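Local coordinates for protein N-acetylglucosamine-6-phosphate deacetylase (PDB 6FV4) that probably removes the acetyl group from N-acetylglucosamine-6-phosphate with the help of bound divalent metal, as a member of the amidohydrolase superfamily, at residues Arg91-His96 and Gly130-Ile135; Thr103-Leu108 and Leu358-Ala363; Val69-His74 and Thr251-Val256; Leu280-Met285 and Glu325-Leu330. The protein carries 1 engineered substitution. One frame throughout, in Å; residues are numbered along the deposited sequence.

Contact 1: residues Arg91-His96 and Gly130-Ile135; sequences RAVALH and GLIDGI
V93 lays both of its methyls against the bend of chain at L131 and I132. CG2 comes to 3.4 Å from the carbonyl O of L131, and CG1 follows at 3.8 Å from the same L131 O, so the fork of the valine straddles a backbone oxygen. The isopropyl group gets there because CG1 stands anti to its own backbone N (chi1 163°) and CG2 anti to the carbonyl carbon. CG2 also meets I132 CG2 at 3.9 Å, the two side chains crossing at about a right angle, and it lies 4.2 Å from L131 CB. L131 therefore takes part through its backbone and CB, while its isobutyl end lies farther off.

No hydrogen bond joins the two segments. The short, branched, apolar valine suits a helix face pressed close to another backbone, where the CA atoms of V93 and L131 are 6.7 Å apart. G130 ends the preceding helix in a Schellman motif with phi 93°, a value at which a side chain would run into the carbonyl oxygen before it; glycine thus suits the turn that releases the chain toward its next strand.

This is plain apolar packing in the amidohydrolase barrel, where helices lie around the outside of the strands. Helix 86-98 meets the link between helix 113-129 and strand 134-138. I132 also rests on L123, Q126 and V127 of helix 113-129, and both V93 and I132 touch strand 104-109, through L104 and A106 respectively.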
loop_
_atom_site.group_PDB
_atom_site.type_symbol
_atom_site.label_atom_id
_atom_site.label_comp_id
_atom_site.label_asym_id
_atom_site.label_seq_id
_atom_site.Cartn_x
_atom_site.Cartn_y
_atom_site.Cartn_z
ATOM N N ARG B 91 -28.832 -18.963 17.038
ATOM C CA ARG B 91 -29.337 -18.443 15.770
ATOM C C ARG B 91 -28.220 -17.823 14.936
ATOM O O ARG B 91 -28.194 -17.977 13.703
ATOM C CB ARG B 91 -30.442 -17.411 16.029
ATOM C CG ARG B 91 -31.787 -18.009 16.386
ATOM C CD ARG B 91 -32.943 -17.060 16.065
ATOM N NE ARG B 91 -32.909 -15.842 16.876
ATOM C CZ ARG B 91 -33.470 -15.717 18.078
ATOM N NH1 ARG B 91 -34.115 -16.738 18.624
ATOM N NH2 ARG B 91 -33.387 -14.566 18.740
ATOM N N ALA B 92 -27.319 -17.077 15.579
ATOM C CA ALA B 92 -26.201 -16.489 14.850
ATOM C C ALA B 92 -25.286 -17.574 14.317
ATOM O O ALA B 92 -24.890 -17.551 13.139
ATOM C CB ALA B 92 -25.422 -15.536 15.751
ATOM N N VAL B 93 -24.973 -18.550 15.166
ATOM C CA VAL B 93 -24.091 -19.638 14.769
ATOM C C VAL B 93 -24.703 -20.425 13.621
ATOM O O VAL B 93 -24.023 -20.744 12.643
ATOM C CB VAL B 93 -23.791 -20.539 15.982
ATOM C CG1 VAL B 93 -23.232 -21.873 15.527
ATOM C CG2 VAL B 93 -22.830 -19.822 16.926
ATOM N N ALA B 94 -25.999 -20.736 13.710
ATOM C CA ALA B 94 -26.631 -21.537 12.666
ATOM C C ALA B 94 -26.601 -20.819 11.321
ATOM O O ALA B 94 -26.445 -21.455 10.276
ATOM C CB ALA B 94 -28.071 -21.874 13.050
ATOM N N LEU B 95 -26.749 -19.492 11.332
ATOM C CA LEU B 95 -26.756 -18.739 10.086
ATOM C C LEU B 95 -25.391 -18.764 9.423
ATOM O O LEU B 95 -25.261 -19.126 8.251
ATOM C CB LEU B 95 -27.180 -17.290 10.326
ATOM C CG LEU B 95 -27.045 -16.706 8.927
ATOM C CD1 LEU B 95 -28.347 -16.832 8.169
ATOM C CD2 LEU B 95 -26.461 -15.301 8.907
ATOM N N HIS B 96 -24.358 -18.357 10.158
ATOM C CA HIS B 96 -23.028 -18.282 9.572
ATOM C C HIS B 96 -22.467 -19.659 9.254
ATOM O O HIS B 96 -21.772 -19.820 8.246
ATOM C CB HIS B 96 -22.106 -17.522 10.502
ATOM C CG HIS B 96 -22.424 -16.067 10.554
ATOM N ND1 HIS B 96 -21.990 -15.187 9.586
ATOM C CD2 HIS B 96 -23.184 -15.347 11.411
ATOM C CE1 HIS B 96 -22.448 -13.978 9.861
ATOM N NE2 HIS B 96 -23.171 -14.047 10.964
ATOM N N GLY B 130 -18.917 -25.209 22.609
ATOM C CA GLY B 130 -18.533 -25.471 21.233
ATOM C C GLY B 130 -19.321 -24.735 20.171
ATOM O O GLY B 130 -19.119 -25.002 18.977
ATOM N N LEU B 131 -20.199 -23.808 20.558
ATOM C CA LEU B 131 -20.937 -23.030 19.565
ATOM C C LEU B 131 -20.044 -21.992 18.905
ATOM O O LEU B 131 -20.125 -21.774 17.688
ATOM C CB LEU B 131 -22.143 -22.350 20.212
ATOM C CG LEU B 131 -23.377 -23.222 20.439
ATOM C CD1 LEU B 131 -23.367 -23.876 21.829
ATOM C CD2 LEU B 131 -24.644 -22.398 20.250
ATOM N N ILE B 132 -19.209 -21.323 19.700
ATOM C CA ILE B 132 -18.260 -20.327 19.232
ATOM C C ILE B 132 -16.886 -20.730 19.735
ATOM O O ILE B 132 -16.750 -21.545 20.642
ATOM C CB ILE B 132 -18.617 -18.907 19.704
ATOM C CG1 ILE B 132 -19.008 -18.925 21.178
ATOM C CG2 ILE B 132 -19.786 -18.366 18.898
ATOM C CD1 ILE B 132 -19.119 -17.541 21.769
ATOM N N ASP B 133 -15.855 -20.147 19.141
ATOM C CA ASP B 133 -14.500 -20.586 19.422
ATOM C C ASP B 133 -13.702 -19.593 20.256
ATOM O O ASP B 133 -12.552 -19.879 20.616
ATOM C CB ASP B 133 -13.795 -20.884 18.095
ATOM C CG ASP B 133 -14.537 -21.935 17.279
ATOM O OD1 ASP B 133 -14.194 -23.132 17.419
ATOM O OD2 ASP B 133 -15.484 -21.575 16.526
ATOM N N GLY B 134 -14.286 -18.457 20.604
ATOM C CA GLY B 134 -13.544 -17.441 21.317
ATOM C C GLY B 134 -14.404 -16.210 21.426
ATOM O O GLY B 134 -15.510 -16.152 20.884
ATOM N N ILE B 135 -13.874 -15.219 22.142
ATOM C CA ILE B 135 -14.536 -13.934 22.340
ATOM C C ILE B 135 -13.584 -12.826 21.922
ATOM O O ILE B 135 -12.376 -12.895 22.180
ATOM C CB ILE B 135 -14.975 -13.723 23.806
ATOM C CG1 ILE B 135 -15.879 -14.868 24.275
ATOM C CG2 ILE B 135 -15.677 -12.356 23.949
ATOM C CD1 ILE B 135 -16.116 -14.897 25.839
#

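Contact 2: residues Thr103-Leu108 and Leu358-Ala363; sequences TLVASL and LGLPAA
V105 and L358 point their branches at each other, tip to tip, inside the amidohydrolase beta/alpha barrel, V105 facing the interior from strand 104-109. L358 CD2 sits 3.6 Å from V105 CG2 and 4.1 Å from V105 CG1, so one leucine methyl faces the fork of the valine. L360 comes in at a slant: its CD1 lies 4.1 Å from V105 CG2. Against T103 the same leucine runs in the opposite sense, the two side chains sliding past each other. With OG1 of T103 beside the backbone N (chi1 -65°), CG2 stands anti to that N and is the branch that meets L360.

The compact, branched V105 suits the close approach, and the longer leucines let an irregular loop reach it. Between them G359, with phi 69°, closes helix 339-357 in a Schellman motif. It turns the chain so that L358 and L360 both bear on segment 103-108, and glycine accepts such a backbone readily. The carbonyl of L358 is hydrogen-bonded by R175, while its side chain also touches T71 of strand 63-76. At the corner of the chain at T103, L360 CD1 rests 3.9 Å from T103 CG2.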
loop_
_atom_site.group_PDB
_atom_site.type_symbol
_atom_site.label_atom_id
_atom_site.label_comp_id
_atom_site.label_asym_id
_atom_site.label_seq_id
_atom_site.Cartn_x
_atom_site.Cartn_y
_atom_site.Cartn_z
ATOM N N THR B 103 -15.602 -21.828 12.055
ATOM C CA THR B 103 -14.990 -21.292 13.259
ATOM C C THR B 103 -15.406 -19.837 13.383
ATOM O O THR B 103 -15.346 -19.092 12.398
ATOM C CB THR B 103 -13.462 -21.395 13.198
ATOM O OG1 THR B 103 -13.083 -22.776 13.189
ATOM C CG2 THR B 103 -12.831 -20.693 14.406
ATOM N N LEU B 104 -15.800 -19.423 14.587
ATOM C CA LEU B 104 -16.324 -18.083 14.822
ATOM C C LEU B 104 -15.720 -17.486 16.072
ATOM O O LEU B 104 -15.675 -18.144 17.120
ATOM C CB LEU B 104 -17.848 -18.092 15.003
ATOM C CG LEU B 104 -18.656 -18.802 13.926
ATOM C CD1 LEU B 104 -19.980 -19.302 14.471
ATOM C CD2 LEU B 104 -18.879 -17.864 12.775
ATOM N N VAL B 105 -15.324 -16.221 15.997
ATOM C CA VAL B 105 -14.964 -15.483 17.206
ATOM C C VAL B 105 -16.014 -14.397 17.428
ATOM O O VAL B 105 -16.191 -13.494 16.595
ATOM C CB VAL B 105 -13.539 -14.924 17.134
ATOM C CG1 VAL B 105 -13.237 -14.072 18.371
ATOM C CG2 VAL B 105 -12.566 -16.077 17.060
ATOM N N ALA B 106 -16.752 -14.521 18.525
ATOM C CA ALA B 106 -17.894 -13.654 18.770
ATOM C C ALA B 106 -17.412 -12.356 19.398
ATOM O O ALA B 106 -16.662 -12.375 20.372
ATOM C CB ALA B 106 -18.916 -14.349 19.670
ATOM N N SER B 107 -17.829 -11.233 18.829
ATOM C CA SER B 107 -17.356 -9.923 19.245
ATOM C C SER B 107 -18.394 -9.228 20.110
ATOM O O SER B 107 -19.597 -9.324 19.854
ATOM C CB SER B 107 -17.048 -9.018 18.043
ATOM O OG SER B 107 -16.214 -9.648 17.094
ATOM N N LEU B 108 -17.911 -8.469 21.087
ATOM C CA LEU B 108 -18.752 -7.646 21.933
ATOM C C LEU B 108 -18.366 -6.194 21.738
ATOM O O LEU B 108 -17.181 -5.865 21.779
ATOM C CB LEU B 108 -18.576 -8.026 23.417
ATOM C CG LEU B 108 -18.956 -9.430 23.845
ATOM C CD1 LEU B 108 -18.585 -9.628 25.312
ATOM C CD2 LEU B 108 -20.460 -9.617 23.664
ATOM N N LEU B 358 -5.192 -15.521 15.403
ATOM C CA LEU B 358 -5.875 -15.671 16.682
ATOM C C LEU B 358 -5.404 -16.875 17.482
ATOM O O LEU B 358 -5.936 -17.123 18.569
ATOM C CB LEU B 358 -7.386 -15.753 16.468
ATOM C CG LEU B 358 -7.950 -14.339 16.630
ATOM C CD1 LEU B 358 -7.667 -13.496 15.379
ATOM C CD2 LEU B 358 -9.415 -14.348 16.959
ATOM N N GLY B 359 -4.413 -17.612 16.991
ATOM C CA GLY B 359 -3.962 -18.790 17.718
ATOM C C GLY B 359 -4.975 -19.904 17.737
ATOM O O GLY B 359 -4.996 -20.713 18.680
ATOM N N LEU B 360 -5.835 -19.959 16.728
ATOM C CA LEU B 360 -6.842 -20.999 16.645
ATOM C C LEU B 360 -6.259 -22.211 15.939
ATOM O O LEU B 360 -5.201 -22.113 15.308
ATOM C CB LEU B 360 -8.073 -20.479 15.900
ATOM C CG LEU B 360 -8.883 -19.389 16.604
ATOM C CD1 LEU B 360 -9.791 -18.647 15.604
ATOM C CD2 LEU B 360 -9.697 -20.034 17.712
ATOM N N PRO B 361 -6.903 -23.395 16.061
ATOM C CA PRO B 361 -6.435 -24.568 15.306
ATOM C C PRO B 361 -6.148 -24.238 13.852
ATOM O O PRO B 361 -7.032 -23.779 13.114
ATOM C CB PRO B 361 -7.591 -25.569 15.442
ATOM C CG PRO B 361 -8.572 -24.952 16.427
ATOM C CD PRO B 361 -7.915 -23.768 17.060
ATOM N N ALA B 362 -4.895 -24.439 13.454
ATOM C CA ALA B 362 -4.435 -24.050 12.128
ATOM C C ALA B 362 -5.362 -24.615 11.068
ATOM O O ALA B 362 -5.513 -25.834 10.939
ATOM C CB ALA B 362 -3.003 -24.543 11.901
ATOM N N ALA B 363 -6.017 -23.724 10.336
ATOM C CA ALA B 363 -6.923 -24.173 9.298
ATOM C C ALA B 363 -6.159 -24.984 8.249
ATOM O O ALA B 363 -4.925 -25.043 8.230
ATOM C CB ALA B 363 -7.637 -22.983 8.654
#

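Contact 3: residues Val69-His74 and Thr251-Val256; sequences VDTHLH and TVEMIV. With ZN (zinc ion), chain H.
The zinc site of the deacetylase is built partly from this contact: H72 and H74 bind the zinc ion, and E253 grips H72 at the ND1 edge of its ring. H72 NE2 and H74 NE2 each lie 2.1 Å from zinc, and E138 completes the protein ligands. With NE2 given to the metal, H72 ND1 carries the proton and donates it to E253 OE1, 2.9 Å away, at an N-H...O angle of 156°. The nitrogen meets OE1 on the syn side but 21° out of the carboxylate plane, and the ring and carboxylate planes are 61° apart. The imidazole reaches across to zinc because CG stands anti to the backbone N, while the extended E253 brings its carboxylate to the edge of the ring.

Such a His-X-His pair at the end of the first barrel strand is a hallmark of the amidohydrolase superfamily, whose metals lie at the C-terminal mouth of the beta/alpha barrel. E253, on strand 251-255, spans the barrel interior as a second-shell residue. A glutamate suits this place, being long enough to reach the ring and having two oxygens to share: OE1 also accepts from the backbone N of H225, a ligand of the nearby cadmium ion, so one oxygen touches residues of both metal sites. Its negative charge probably makes the imidazole a stronger electron donor to zinc. The other oxygen, OE2, accepts a hydrogen bond from a water 2.7 Å away, and that water lies 3.0 Å from T71 OG1, linking the buried carboxylate to segment 69-74 a second time.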
loop_
_atom_site.group_PDB
_atom_site.type_symbol
_atom_site.label_atom_id
_atom_site.label_comp_id
_atom_site.label_asym_id
_atom_site.label_seq_id
_atom_site.Cartn_x
_atom_site.Cartn_y
_atom_site.Cartn_z
ATOM N N VAL B 69 -13.056 -19.080 8.619
ATOM C CA VAL B 69 -12.704 -18.727 9.991
ATOM C C VAL B 69 -13.015 -17.244 10.155
ATOM O O VAL B 69 -12.201 -16.386 9.786
ATOM C CB VAL B 69 -11.229 -19.016 10.297
ATOM C CG1 VAL B 69 -10.899 -18.640 11.751
ATOM C CG2 VAL B 69 -10.902 -20.479 10.015
ATOM N N ASP B 70 -14.197 -16.926 10.685
ATOM C CA ASP B 70 -14.623 -15.537 10.871
ATOM C C ASP B 70 -14.243 -15.089 12.273
ATOM O O ASP B 70 -14.827 -15.552 13.262
ATOM C CB ASP B 70 -16.124 -15.398 10.633
ATOM C CG ASP B 70 -16.558 -13.949 10.462
ATOM O OD1 ASP B 70 -17.768 -13.730 10.200
ATOM O OD2 ASP B 70 -15.704 -13.035 10.585
ATOM N N THR B 71 -13.260 -14.199 12.367
ATOM C CA THR B 71 -12.698 -13.819 13.654
ATOM C C THR B 71 -13.252 -12.506 14.191
ATOM O O THR B 71 -12.737 -11.989 15.186
ATOM C CB THR B 71 -11.173 -13.736 13.573
ATOM O OG1 THR B 71 -10.788 -12.823 12.534
ATOM C CG2 THR B 71 -10.588 -15.116 13.272
ATOM N N HIS B 72 -14.296 -11.961 13.584
ATOM C CA HIS B 72 -14.827 -10.683 14.057
ATOM C C HIS B 72 -16.243 -10.572 13.496
ATOM O O HIS B 72 -16.418 -10.231 12.325
ATOM C CB HIS B 72 -13.930 -9.531 13.614
ATOM C CG HIS B 72 -14.432 -8.163 13.984
ATOM N ND1 HIS B 72 -13.624 -7.050 13.960
ATOM C CD2 HIS B 72 -15.657 -7.725 14.363
ATOM C CE1 HIS B 72 -14.325 -5.986 14.315
ATOM N NE2 HIS B 72 -15.563 -6.372 14.571
ATOM N N LEU B 73 -17.233 -10.876 14.330
ATOM C CA LEU B 73 -18.628 -10.733 13.943
ATOM C C LEU B 73 -19.472 -10.598 15.198
ATOM O O LEU B 73 -19.089 -11.055 16.281
ATOM C CB LEU B 73 -19.130 -11.905 13.101
ATOM C CG LEU B 73 -19.234 -13.263 13.774
ATOM C CD1 LEU B 73 -20.249 -14.119 13.015
ATOM C CD2 LEU B 73 -17.874 -13.929 13.791
ATOM N N HIS B 74 -20.640 -9.973 15.026
ATOM C CA HIS B 74 -21.501 -9.606 16.146
ATOM C C HIS B 74 -22.775 -10.418 16.220
ATOM O O HIS B 74 -23.384 -10.487 17.293
ATOM C CB HIS B 74 -21.851 -8.110 16.061
ATOM C CG HIS B 74 -20.654 -7.231 16.191
ATOM N ND1 HIS B 74 -20.140 -6.853 17.412
ATOM C CD2 HIS B 74 -19.829 -6.703 15.254
ATOM C CE1 HIS B 74 -19.063 -6.109 17.224
ATOM N NE2 HIS B 74 -18.859 -5.999 15.923
ATOM N N THR B 251 -1.369 -8.926 11.356
ATOM C CA THR B 251 -2.343 -9.375 10.371
ATOM C C THR B 251 -3.528 -8.414 10.373
ATOM O O THR B 251 -4.195 -8.250 11.403
ATOM C CB THR B 251 -2.813 -10.796 10.659
ATOM O OG1 THR B 251 -1.682 -11.677 10.685
ATOM C CG2 THR B 251 -3.771 -11.251 9.561
ATOM N N VAL B 252 -3.809 -7.793 9.211
ATOM C CA VAL B 252 -4.861 -6.784 9.134
ATOM C C VAL B 252 -6.190 -7.431 8.755
ATOM O O VAL B 252 -6.260 -8.319 7.898
ATOM C CB VAL B 252 -4.472 -5.650 8.165
ATOM C CG1 VAL B 252 -3.287 -4.867 8.757
ATOM C CG2 VAL B 252 -4.160 -6.190 6.749
ATOM N N GLU B 253 -7.247 -7.011 9.442
ATOM C CA GLU B 253 -8.609 -7.377 9.086
ATOM C C GLU B 253 -9.107 -6.428 8.017
ATOM O O GLU B 253 -8.794 -5.237 8.027
ATOM C CB GLU B 253 -9.563 -7.270 10.291
ATOM C CG GLU B 253 -9.324 -8.226 11.449
ATOM C CD GLU B 253 -10.308 -7.980 12.598
ATOM O OE1 GLU B 253 -11.130 -7.017 12.505
ATOM O OE2 GLU B 253 -10.265 -8.741 13.599
ATOM N N MET B 254 -9.907 -6.950 7.098
ATOM C CA MET B 254 -10.595 -6.064 6.181
ATOM C C MET B 254 -11.995 -6.603 5.951
ATOM O O MET B 254 -12.180 -7.807 5.747
ATOM C CB MET B 254 -9.811 -5.920 4.842
ATOM C CG MET B 254 -10.410 -4.910 3.909
ATOM S SD MET B 254 -9.274 -4.350 2.606
ATOM C CE MET B 254 -7.885 -3.727 3.556
ATOM N N ILE B 255 -12.984 -5.712 5.993
ATOM C CA ILE B 255 -14.353 -6.062 5.621
ATOM C C ILE B 255 -14.472 -5.834 4.116
ATOM O O ILE B 255 -14.578 -4.693 3.655
ATOM C CB ILE B 255 -15.394 -5.236 6.379
ATOM C CG1 ILE B 255 -15.214 -5.373 7.890
ATOM C CG2 ILE B 255 -16.789 -5.682 5.967
ATOM C CD1 ILE B 255 -15.922 -4.273 8.685
ATOM N N VAL B 256 -14.486 -6.922 3.349
ATOM C CA VAL B 256 -14.631 -6.834 1.898
ATOM C C VAL B 256 -16.044 -7.254 1.514
ATOM O O VAL B 256 -16.258 -8.328 0.939
ATOM C CB VAL B 256 -13.564 -7.686 1.197
ATOM C CG1 VAL B 256 -13.500 -7.363 -0.285
ATOM C CG2 VAL B 256 -12.208 -7.409 1.838
HETATM ZN ZN ZN H . -17.180 -5.095 15.070
HETATM O O HOH W 1 -8.628 -10.913 13.254
#

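Contact 4: residues Leu280-Met285 and Glu325-Leu330; sequences LITAAM and EQVFRL. Engineered in segment 280-285: A283 (natural residue Asp).
V327 presents its side chain from helix 324-334 to L280, I281 and T282. Its CB points at that segment and divides into two methyls that find different surroundings. CG1, anti to the carbonyl carbon (chi1 -56°), comes to 3.9 Å from the carbonyl O of I281 and more loosely to T282 CG2, at 4.5 Å. CG2 is then left between the backbone N and the carbonyl carbon, and lies 4.2 Å from L280 CB. One valine thus covers three successive residues. The compact branched side chain suits a helix packed this near, the CA atoms of L280 and V327 being 6.9 Å apart.

The pattern is that of the barrel wall, helix outside and strand within. L280 faces the helix, whereas the CB of I281 points away from it, placing that side chain beside H72 and E253 in the interior. T282 then shapes the loop: its OG1 accepts from the backbone N of A284 at 3.0 Å, an ST turn, and is hydrogen-bonded to D70 as well. Threonine suits the spot by pairing that polar atom with a methyl lying loosely near V327 CG1. The turn carries A283, which is engineered; the natural aspartate at this position is predicted to be the proton donor/acceptor and binds zinc in another structure of this protein.

Across the two segments there is no hydrogen bond or charge pair, so the helix is held here by shape and apolar burial, while the polar bonds of T282 tie the loop that carries position 283 to D70 and to its own backbone.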
loop_
_atom_site.group_PDB
_atom_site.type_symbol
_atom_site.label_atom_id
_atom_site.label_comp_id
_atom_site.label_asym_id
_atom_site.label_seq_id
_atom_site.Cartn_x
_atom_site.Cartn_y
_atom_site.Cartn_z
ATOM N N LEU B 280 -9.904 -11.830 6.036
ATOM C CA LEU B 280 -11.253 -11.426 5.669
ATOM C C LEU B 280 -12.155 -11.671 6.872
ATOM O O LEU B 280 -12.057 -12.718 7.502
ATOM C CB LEU B 280 -11.742 -12.211 4.458
ATOM C CG LEU B 280 -10.911 -11.956 3.187
ATOM C CD1 LEU B 280 -11.208 -13.004 2.141
ATOM C CD2 LEU B 280 -11.223 -10.601 2.669
ATOM N N ILE B 281 -12.977 -10.676 7.218
ATOM C CA ILE B 281 -13.944 -10.758 8.305
ATOM C C ILE B 281 -15.263 -10.223 7.767
ATOM O O ILE B 281 -15.323 -9.571 6.719
ATOM C CB ILE B 281 -13.522 -9.960 9.565
ATOM C CG1 ILE B 281 -13.423 -8.473 9.222
ATOM C CG2 ILE B 281 -12.202 -10.486 10.161
ATOM C CD1 ILE B 281 -13.584 -7.533 10.392
ATOM N N THR B 282 -16.333 -10.515 8.490
ATOM C CA THR B 282 -17.634 -9.967 8.128
ATOM C C THR B 282 -18.014 -8.747 8.944
ATOM O O THR B 282 -18.693 -7.854 8.421
ATOM C CB THR B 282 -18.738 -11.025 8.293
ATOM O OG1 THR B 282 -18.853 -11.427 9.684
ATOM C CG2 THR B 282 -18.453 -12.239 7.402
ATOM N N ALA B 283 -17.617 -8.713 10.224
ATOM C CA ALA B 283 -18.209 -7.813 11.209
ATOM C C ALA B 283 -19.734 -7.888 11.157
ATOM O O ALA B 283 -20.422 -6.896 11.371
ATOM C CB ALA B 283 -17.712 -6.374 11.013
ATOM N N ALA B 284 -20.264 -9.073 10.869
ATOM C CA ALA B 284 -21.689 -9.226 10.606
ATOM C C ALA B 284 -22.533 -8.842 11.814
ATOM O O ALA B 284 -22.226 -9.221 12.949
ATOM C CB ALA B 284 -22.000 -10.667 10.223
ATOM N N MET B 285 -23.605 -8.087 11.572
ATOM C CA MET B 285 -24.518 -7.769 12.661
ATOM C C MET B 285 -25.741 -8.679 12.598
ATOM O O MET B 285 -25.893 -9.506 11.694
ATOM C CB MET B 285 -24.909 -6.285 12.664
ATOM C CG MET B 285 -25.466 -5.727 11.375
ATOM S SD MET B 285 -27.239 -5.921 11.158
ATOM C CE MET B 285 -27.883 -5.240 12.689
ATOM N N GLU B 325 -19.136 -16.383 3.142
ATOM C CA GLU B 325 -19.380 -16.780 1.759
ATOM C C GLU B 325 -19.351 -15.578 0.813
ATOM O O GLU B 325 -18.800 -15.658 -0.292
ATOM C CB GLU B 325 -20.732 -17.498 1.671
ATOM C CG GLU B 325 -21.246 -17.693 0.258
ATOM C CD GLU B 325 -22.561 -18.428 0.218
ATOM O OE1 GLU B 325 -23.026 -18.774 -0.882
ATOM O OE2 GLU B 325 -23.125 -18.679 1.295
ATOM N N GLN B 326 -19.953 -14.456 1.222
ATOM C CA GLN B 326 -19.981 -13.285 0.350
ATOM C C GLN B 326 -18.616 -12.616 0.269
ATOM O O GLN B 326 -18.186 -12.208 -0.816
ATOM C CB GLN B 326 -21.035 -12.281 0.830
ATOM C CG GLN B 326 -22.472 -12.707 0.555
ATOM C CD GLN B 326 -23.485 -11.898 1.351
ATOM O OE1 GLN B 326 -23.834 -12.266 2.469
ATOM N NE2 GLN B 326 -23.977 -10.804 0.770
ATOM N N VAL B 327 -17.913 -12.480 1.394
ATOM C CA VAL B 327 -16.626 -11.795 1.330
ATOM C C VAL B 327 -15.599 -12.644 0.587
ATOM O O VAL B 327 -14.759 -12.108 -0.154
ATOM C CB VAL B 327 -16.129 -11.396 2.729
ATOM C CG1 VAL B 327 -17.184 -10.538 3.445
ATOM C CG2 VAL B 327 -15.774 -12.609 3.537
ATOM N N PHE B 328 -15.659 -13.973 0.753
ATOM C CA PHE B 328 -14.793 -14.869 -0.012
ATOM C C PHE B 328 -14.984 -14.658 -1.513
ATOM O O PHE B 328 -14.011 -14.505 -2.264
ATOM C CB PHE B 328 -15.089 -16.323 0.363
ATOM C CG PHE B 328 -14.188 -17.341 -0.320
ATOM C CD1 PHE B 328 -12.944 -17.654 0.207
ATOM C CD2 PHE B 328 -14.598 -17.991 -1.475
ATOM C CE1 PHE B 328 -12.116 -18.610 -0.411
ATOM C CE2 PHE B 328 -13.775 -18.932 -2.100
ATOM C CZ PHE B 328 -12.533 -19.238 -1.565
ATOM N N ARG B 329 -16.238 -14.666 -1.963
ATOM C CA ARG B 329 -16.537 -14.522 -3.384
ATOM C C ARG B 329 -16.141 -13.139 -3.891
ATOM O O ARG B 329 -15.622 -13.010 -5.004
ATOM C CB ARG B 329 -18.025 -14.806 -3.605
ATOM C CG ARG B 329 -18.520 -14.794 -5.031
ATOM C CD ARG B 329 -19.962 -15.345 -5.124
ATOM N NE ARG B 329 -20.835 -14.886 -4.038
ATOM C CZ ARG B 329 -21.381 -15.674 -3.108
ATOM N NH1 ARG B 329 -21.162 -16.986 -3.111
ATOM N NH2 ARG B 329 -22.156 -15.145 -2.167
ATOM N N LEU B 330 -16.346 -12.093 -3.077
ATOM C CA LEU B 330 -15.893 -10.757 -3.468
ATOM C C LEU B 330 -14.369 -10.655 -3.450
ATOM O O LEU B 330 -13.770 -9.997 -4.311
ATOM C CB LEU B 330 -16.524 -9.703 -2.552
ATOM C CG LEU B 330 -17.991 -9.385 -2.856
ATOM C CD1 LEU B 330 -18.620 -8.450 -1.821
ATOM C CD2 LEU B 330 -18.101 -8.793 -4.294
#

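All four contacts are buried and none is a surface contact. Contact 3, nearest the chain centre, is the one with a polar bond across its segments, beside zinc. The others are apolar: contact 1 joins an outer helix to a helix-strand link, contact 2 packs a loop against the inner face of a strand, and contact 4 packs a helix on the outside. Contacts 1 and 2 lie on neighbouring strands, with a probable hydrogen bond from D133 N to L104 O, 2.9 Å; another, from S107 N to L73 O at 2.8 Å, joins contacts 2 and 3. With D70 OD1 2.6 Å from T282 OG1, probably also hydrogen-bonded, contact 4 and the metal site adjoin.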